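Local coordinates for protein streptomycin 3''-adenylyltransferase (PDB 6SXJ) that confers resistance to spectinomycin by transferring the adenylyl group of ATP to the 9-hydroxyl of the antibiotic, releasing diphosphate, at residues A[6-18]-A[72-85]. Sequence-based numbering, arbitrary orientation.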
loop_
_atom_site.group_PDB
_atom_site.type_symbol
_atom_site.label_atom_id
_atom_site.label_comp_id
_atom_site.label_asym_id
_atom_site.label_seq_id
_atom_site.Cartn_x
_atom_site.Cartn_y
_atom_site.Cartn_z
ATOM N N LEU A 6 5.176 14.155 -17.432
ATOM C CA LEU A 6 3.759 13.995 -17.112
ATOM C C LEU A 6 3.433 14.623 -15.757
ATOM O O LEU A 6 4.249 14.636 -14.828
ATOM C CB LEU A 6 3.364 12.517 -17.116
ATOM C CG LEU A 6 2.800 11.953 -18.424
ATOM C CD1 LEU A 6 2.262 10.540 -18.198
ATOM C CD2 LEU A 6 1.710 12.832 -19.009
ATOM N N ASN A 7 2.214 15.134 -15.652
ATOM C CA ASN A 7 1.746 15.800 -14.444
ATOM C C ASN A 7 0.926 14.834 -13.583
ATOM O O ASN A 7 0.508 13.755 -14.010
ATOM C CB ASN A 7 0.875 17.025 -14.792
ATOM C CG ASN A 7 -0.302 16.633 -15.651
ATOM O OD1 ASN A 7 -0.244 15.563 -16.207
ATOM N ND2 ASN A 7 -1.357 17.446 -15.754
ATOM N N THR A 8 0.634 15.264 -12.361
ATOM C CA THR A 8 -0.232 14.445 -11.524
ATOM C C THR A 8 -1.577 14.194 -12.204
ATOM O O THR A 8 -2.154 13.104 -12.085
ATOM C CB THR A 8 -0.444 15.111 -10.169
ATOM O OG1 THR A 8 0.787 15.190 -9.434
ATOM C CG2 THR A 8 -1.465 14.319 -9.356
ATOM N N TYR A 9 -2.088 15.196 -12.923
ATOM C CA TYR A 9 -3.418 15.091 -13.509
ATOM C C TYR A 9 -3.424 14.130 -14.687
ATOM O O TYR A 9 -4.371 13.349 -14.847
ATOM C CB TYR A 9 -3.920 16.474 -13.941
ATOM C CG TYR A 9 -5.209 16.406 -14.729
ATOM C CD1 TYR A 9 -6.447 16.403 -14.086
ATOM C CD2 TYR A 9 -5.193 16.330 -16.117
ATOM C CE1 TYR A 9 -7.630 16.327 -14.808
ATOM C CE2 TYR A 9 -6.374 16.261 -16.850
ATOM C CZ TYR A 9 -7.587 16.262 -16.188
ATOM O OH TYR A 9 -8.752 16.183 -16.909
ATOM N N GLU A 10 -2.385 14.162 -15.529
ATOM C CA GLU A 10 -2.344 13.219 -16.645
ATOM C C GLU A 10 -2.058 11.801 -16.144
ATOM O O GLU A 10 -2.558 10.824 -16.713
ATOM C CB GLU A 10 -1.287 13.622 -17.679
ATOM C CG GLU A 10 -1.567 14.866 -18.522
ATOM C CD GLU A 10 -0.281 15.427 -19.151
ATOM O OE1 GLU A 10 0.731 15.590 -18.432
ATOM O OE2 GLU A 10 -0.277 15.700 -20.370
ATOM N N GLN A 11 -1.230 11.670 -15.103
ATOM C CA GLN A 11 -0.980 10.359 -14.503
ATOM C C GLN A 11 -2.295 9.667 -14.177
ATOM O O GLN A 11 -2.573 8.563 -14.656
ATOM C CB GLN A 11 -0.138 10.502 -13.234
ATOM C CG GLN A 11 1.351 10.649 -13.479
ATOM C CD GLN A 11 2.168 10.203 -12.308
ATOM O OE1 GLN A 11 2.392 10.977 -11.372
ATOM N NE2 GLN A 11 2.632 8.930 -12.339
ATOM N N ILE A 12 -3.147 10.343 -13.398
ATOM C CA ILE A 12 -4.420 9.750 -13.004
ATOM C C ILE A 12 -5.299 9.506 -14.217
ATOM O O ILE A 12 -5.966 8.467 -14.321
ATOM C CB ILE A 12 -5.128 10.632 -11.968
ATOM C CG1 ILE A 12 -4.234 10.823 -10.751
ATOM C CG2 ILE A 12 -6.450 10.011 -11.564
ATOM C CD1 ILE A 12 -4.849 11.703 -9.689
ATOM N N ASN A 13 -5.315 10.447 -15.157
ATOM C CA ASN A 13 -6.229 10.329 -16.286
ATOM C C ASN A 13 -5.834 9.185 -17.209
ATOM O O ASN A 13 -6.701 8.469 -17.721
ATOM C CB ASN A 13 -6.273 11.642 -17.060
ATOM C CG ASN A 13 -7.548 11.801 -17.843
ATOM O OD1 ASN A 13 -7.539 11.761 -19.075
ATOM N ND2 ASN A 13 -8.664 11.973 -17.133
ATOM N N LYS A 14 -4.533 9.008 -17.451
ATOM C CA LYS A 14 -4.084 7.892 -18.276
ATOM C C LYS A 14 -4.418 6.552 -17.624
ATOM O O LYS A 14 -4.777 5.595 -18.315
ATOM C CB LYS A 14 -2.579 7.998 -18.532
ATOM C CG LYS A 14 -2.220 8.480 -19.929
ATOM C CD LYS A 14 -1.020 9.409 -19.923
ATOM C CE LYS A 14 -0.815 10.113 -21.259
ATOM N NZ LYS A 14 -0.645 9.120 -22.397
ATOM N N VAL A 15 -4.328 6.472 -16.295
ATOM C CA VAL A 15 -4.690 5.232 -15.609
ATOM C C VAL A 15 -6.164 4.918 -15.828
ATOM O O VAL A 15 -6.535 3.765 -16.081
ATOM C CB VAL A 15 -4.354 5.322 -14.108
ATOM C CG1 VAL A 15 -4.946 4.118 -13.353
ATOM C CG2 VAL A 15 -2.840 5.398 -13.900
ATOM N N LYS A 16 -7.024 5.938 -15.733
ATOM C CA LYS A 16 -8.459 5.725 -15.917
ATOM C C LYS A 16 -8.763 5.204 -17.313
ATOM O O LYS A 16 -9.595 4.304 -17.485
ATOM C CB LYS A 16 -9.223 7.026 -15.672
ATOM C CG LYS A 16 -8.970 7.673 -14.324
ATOM C CD LYS A 16 -9.429 9.139 -14.319
ATOM C CE LYS A 16 -10.832 9.307 -14.876
ATOM N NZ LYS A 16 -11.298 10.734 -14.795
ATOM N N LYS A 17 -8.104 5.761 -18.324
ATOM C CA LYS A 17 -8.406 5.372 -19.696
ATOM C C LYS A 17 -7.812 4.010 -20.025
ATOM O O LYS A 17 -8.442 3.211 -20.732
ATOM C CB LYS A 17 -7.904 6.450 -20.652
ATOM C CG LYS A 17 -8.655 7.784 -20.467
ATOM C CD LYS A 17 -7.965 8.940 -21.168
ATOM C CE LYS A 17 -8.879 10.164 -21.265
ATOM N NZ LYS A 17 -10.120 9.891 -22.042
ATOM N N ILE A 18 -6.619 3.717 -19.501
ATOM C CA ILE A 18 -6.069 2.370 -19.653
ATOM C C ILE A 18 -7.082 1.347 -19.172
ATOM O O ILE A 18 -7.469 0.425 -19.903
ATOM C CB ILE A 18 -4.739 2.231 -18.892
ATOM C CG1 ILE A 18 -3.629 2.985 -19.624
ATOM C CG2 ILE A 18 -4.366 0.746 -18.743
ATOM C CD1 ILE A 18 -2.513 3.433 -18.711
ATOM N N ILE A 72 4.074 5.369 -17.451
ATOM C CA ILE A 72 3.494 6.550 -16.831
ATOM C C ILE A 72 3.643 6.526 -15.321
ATOM O O ILE A 72 3.081 7.383 -14.633
ATOM C CB ILE A 72 2.021 6.713 -17.231
ATOM C CG1 ILE A 72 1.204 5.503 -16.793
ATOM C CG2 ILE A 72 1.895 6.877 -18.734
ATOM C CD1 ILE A 72 -0.284 5.792 -16.694
ATOM N N SER A 73 4.375 5.561 -14.781
ATOM C CA SER A 73 4.616 5.484 -13.352
ATOM C C SER A 73 6.072 5.813 -13.074
ATOM O O SER A 73 6.950 5.487 -13.876
ATOM C CB SER A 73 4.274 4.085 -12.813
ATOM O OG SER A 73 4.890 3.827 -11.567
ATOM N N LYS A 74 6.323 6.417 -11.913
ATOM C CA LYS A 74 7.688 6.684 -11.494
ATOM C C LYS A 74 8.460 5.373 -11.380
ATOM O O LYS A 74 7.908 4.338 -10.999
ATOM C CB LYS A 74 7.701 7.405 -10.149
ATOM C CG LYS A 74 9.080 7.827 -9.660
ATOM C CD LYS A 74 9.045 8.147 -8.164
ATOM C CE LYS A 74 10.381 8.709 -7.668
ATOM N NZ LYS A 74 10.303 10.165 -7.330
ATOM N N LYS A 75 9.750 5.424 -11.698
ATOM C CA LYS A 75 10.658 4.310 -11.470
ATOM C C LYS A 75 11.565 4.637 -10.295
ATOM O O LYS A 75 11.966 5.794 -10.108
ATOM C CB LYS A 75 11.489 4.000 -12.713
ATOM C CG LYS A 75 10.784 3.064 -13.688
ATOM C CD LYS A 75 9.923 3.859 -14.659
ATOM C CE LYS A 75 8.991 2.955 -15.450
ATOM N NZ LYS A 75 7.858 2.470 -14.619
ATOM N N ILE A 76 11.879 3.603 -9.510
ATOM C CA ILE A 76 12.625 3.783 -8.272
ATOM C C ILE A 76 13.923 4.518 -8.546
ATOM O O ILE A 76 14.572 4.324 -9.581
ATOM C CB ILE A 76 12.899 2.420 -7.607
ATOM C CG1 ILE A 76 11.613 1.857 -7.000
ATOM C CG2 ILE A 76 13.987 2.561 -6.550
ATOM C CD1 ILE A 76 11.561 0.333 -6.992
ATOM N N GLY A 77 14.301 5.384 -7.611
ATOM C CA GLY A 77 15.566 6.090 -7.696
ATOM C C GLY A 77 15.747 6.924 -8.952
ATOM O O GLY A 77 16.845 7.426 -9.234
ATOM N N ASP A 78 14.692 7.046 -9.751
ATOM C CA ASP A 78 14.700 8.065 -10.797
ATOM C C ASP A 78 14.451 9.436 -10.182
ATOM O O ASP A 78 13.661 9.584 -9.251
ATOM C CB ASP A 78 13.703 7.731 -11.918
ATOM C CG ASP A 78 12.285 8.217 -11.682
ATOM O OD1 ASP A 78 11.465 8.029 -12.615
ATOM O OD2 ASP A 78 11.963 8.765 -10.613
ATOM N N LYS A 79 15.233 10.422 -10.615
ATOM C CA LYS A 79 15.116 11.757 -10.044
ATOM C C LYS A 79 14.013 12.572 -10.699
ATOM O O LYS A 79 14.019 13.808 -10.618
ATOM C CB LYS A 79 16.461 12.480 -10.136
ATOM C CG LYS A 79 17.512 11.893 -9.192
ATOM C CD LYS A 79 18.924 12.302 -9.570
ATOM C CE LYS A 79 19.693 12.795 -8.355
ATOM N NZ LYS A 79 20.619 13.910 -8.700
ATOM N N SER A 80 13.059 11.893 -11.325
ATOM C CA SER A 80 11.961 12.556 -12.009
ATOM C C SER A 80 11.041 13.216 -10.981
ATOM O O SER A 80 11.310 13.243 -9.776
ATOM C CB SER A 80 11.201 11.559 -12.880
ATOM O OG SER A 80 11.946 11.204 -14.034
ATOM N N ASN A 81 9.931 13.762 -11.468
ATOM C CA ASN A 81 8.891 14.329 -10.622
ATOM C C ASN A 81 7.615 13.501 -10.650
ATOM O O ASN A 81 6.630 13.873 -10.003
ATOM C CB ASN A 81 8.586 15.768 -11.056
ATOM C CG ASN A 81 9.840 16.624 -11.154
ATOM O OD1 ASN A 81 10.144 17.407 -10.254
ATOM N ND2 ASN A 81 10.576 16.474 -12.250
ATOM N N LEU A 82 7.604 12.398 -11.393
ATOM C CA LEU A 82 6.441 11.527 -11.423
ATOM C C LEU A 82 6.167 10.955 -10.033
ATOM O O LEU A 82 7.008 10.998 -9.132
ATOM C CB LEU A 82 6.663 10.383 -12.404
ATOM C CG LEU A 82 6.357 10.567 -13.886
ATOM C CD1 LEU A 82 6.739 9.245 -14.598
ATOM C CD2 LEU A 82 4.918 10.916 -14.135
ATOM N N ARG A 83 4.965 10.421 -9.864
ATOM C CA ARG A 83 4.593 9.707 -8.652
ATOM C C ARG A 83 4.596 8.203 -8.910
ATOM O O ARG A 83 4.427 7.754 -10.046
ATOM C CB ARG A 83 3.209 10.143 -8.169
ATOM C CG ARG A 83 3.007 11.666 -8.151
ATOM C CD ARG A 83 1.558 12.028 -7.868
ATOM N NE ARG A 83 1.367 13.460 -7.627
ATOM C CZ ARG A 83 1.450 14.035 -6.433
ATOM N NH1 ARG A 83 1.730 13.308 -5.363
ATOM N NH2 ARG A 83 1.250 15.343 -6.312
ATOM N N TYR A 84 4.778 7.426 -7.846
ATOM C CA TYR A 84 4.600 5.984 -7.957
ATOM C C TYR A 84 3.124 5.676 -8.153
ATOM O O TYR A 84 2.266 6.242 -7.470
ATOM C CB TYR A 84 5.095 5.267 -6.701
ATOM C CG TYR A 84 6.590 5.254 -6.509
ATOM C CD1 TYR A 84 7.431 4.659 -7.439
ATOM C CD2 TYR A 84 7.157 5.819 -5.378
ATOM C CE1 TYR A 84 8.794 4.645 -7.251
ATOM C CE2 TYR A 84 8.510 5.813 -5.183
ATOM C CZ TYR A 84 9.331 5.222 -6.117
ATOM O OH TYR A 84 10.696 5.216 -5.907
ATOM N N ILE A 85 2.824 4.776 -9.080
ATOM C CA ILE A 85 1.488 4.207 -9.215
ATOM C C ILE A 85 1.480 2.816 -8.581
ATOM O O ILE A 85 2.313 1.969 -8.909
ATOM C CB ILE A 85 1.058 4.134 -10.687
ATOM C CG1 ILE A 85 0.855 5.552 -11.258
ATOM C CG2 ILE A 85 -0.234 3.346 -10.828
ATOM C CD1 ILE A 85 0.662 5.546 -12.721
#
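T8 OG1 lies at the edge of the R83 guanidinium, in its plane, and takes a nearly straight hydrogen bond from NE (R83 NE to T8 OG1 2.6 Å, 168° at the hydrogen); R83 NH2 adds a weak one. The arginine chain, extended from CG to NE, carries this edge to the first turn of helix 8-23, while R83 NH1 turns to the carbonyls of K42 and S45. The Q11 and R83 side chains cross at about a right angle, yet their amide and guanidinium planes differ by only 22°. L82 CD2 sits over one face of the Q11 amide, 3.4 Å from Q11 CD, and also touches L6 CB. The amide's two ends bond one residue: Q11 OE1 accepts from R83 N at 3.0 Å, and Q11 NE2 donates to R83 O (3.1 Å) within the amide plane. Q11 NE2 also gives its second hydrogen to I72 O at 2.8 Å, in that carbonyl's plane though tilted from the amide. Three bonds thus fix the rotation of this buried amide. R83 O is shared with K74 N, which arrives from the opposite face of the carbonyl. Beyond the amide the contact is apolar. I72 CG1 lies between its backbone N and carbonyl carbon (chi1 60°), which brings CD1 against K14 CB and V15 CG2 and tip to tip with I18 CD1 (3.8 Å); I72 CG2 touches L6 CD1. V15 and I85 run alongside in opposite senses, touching through CG2 and CD1. N7 and E10 form a capping box, firm from N7 N to E10 OE1, less sure where E10 N meets N7 OD1. The arrangement joins the N-terminal helix to the loop leading into strand 85-91, within the nucleotidyltransferase domain's mixed alpha/beta fold.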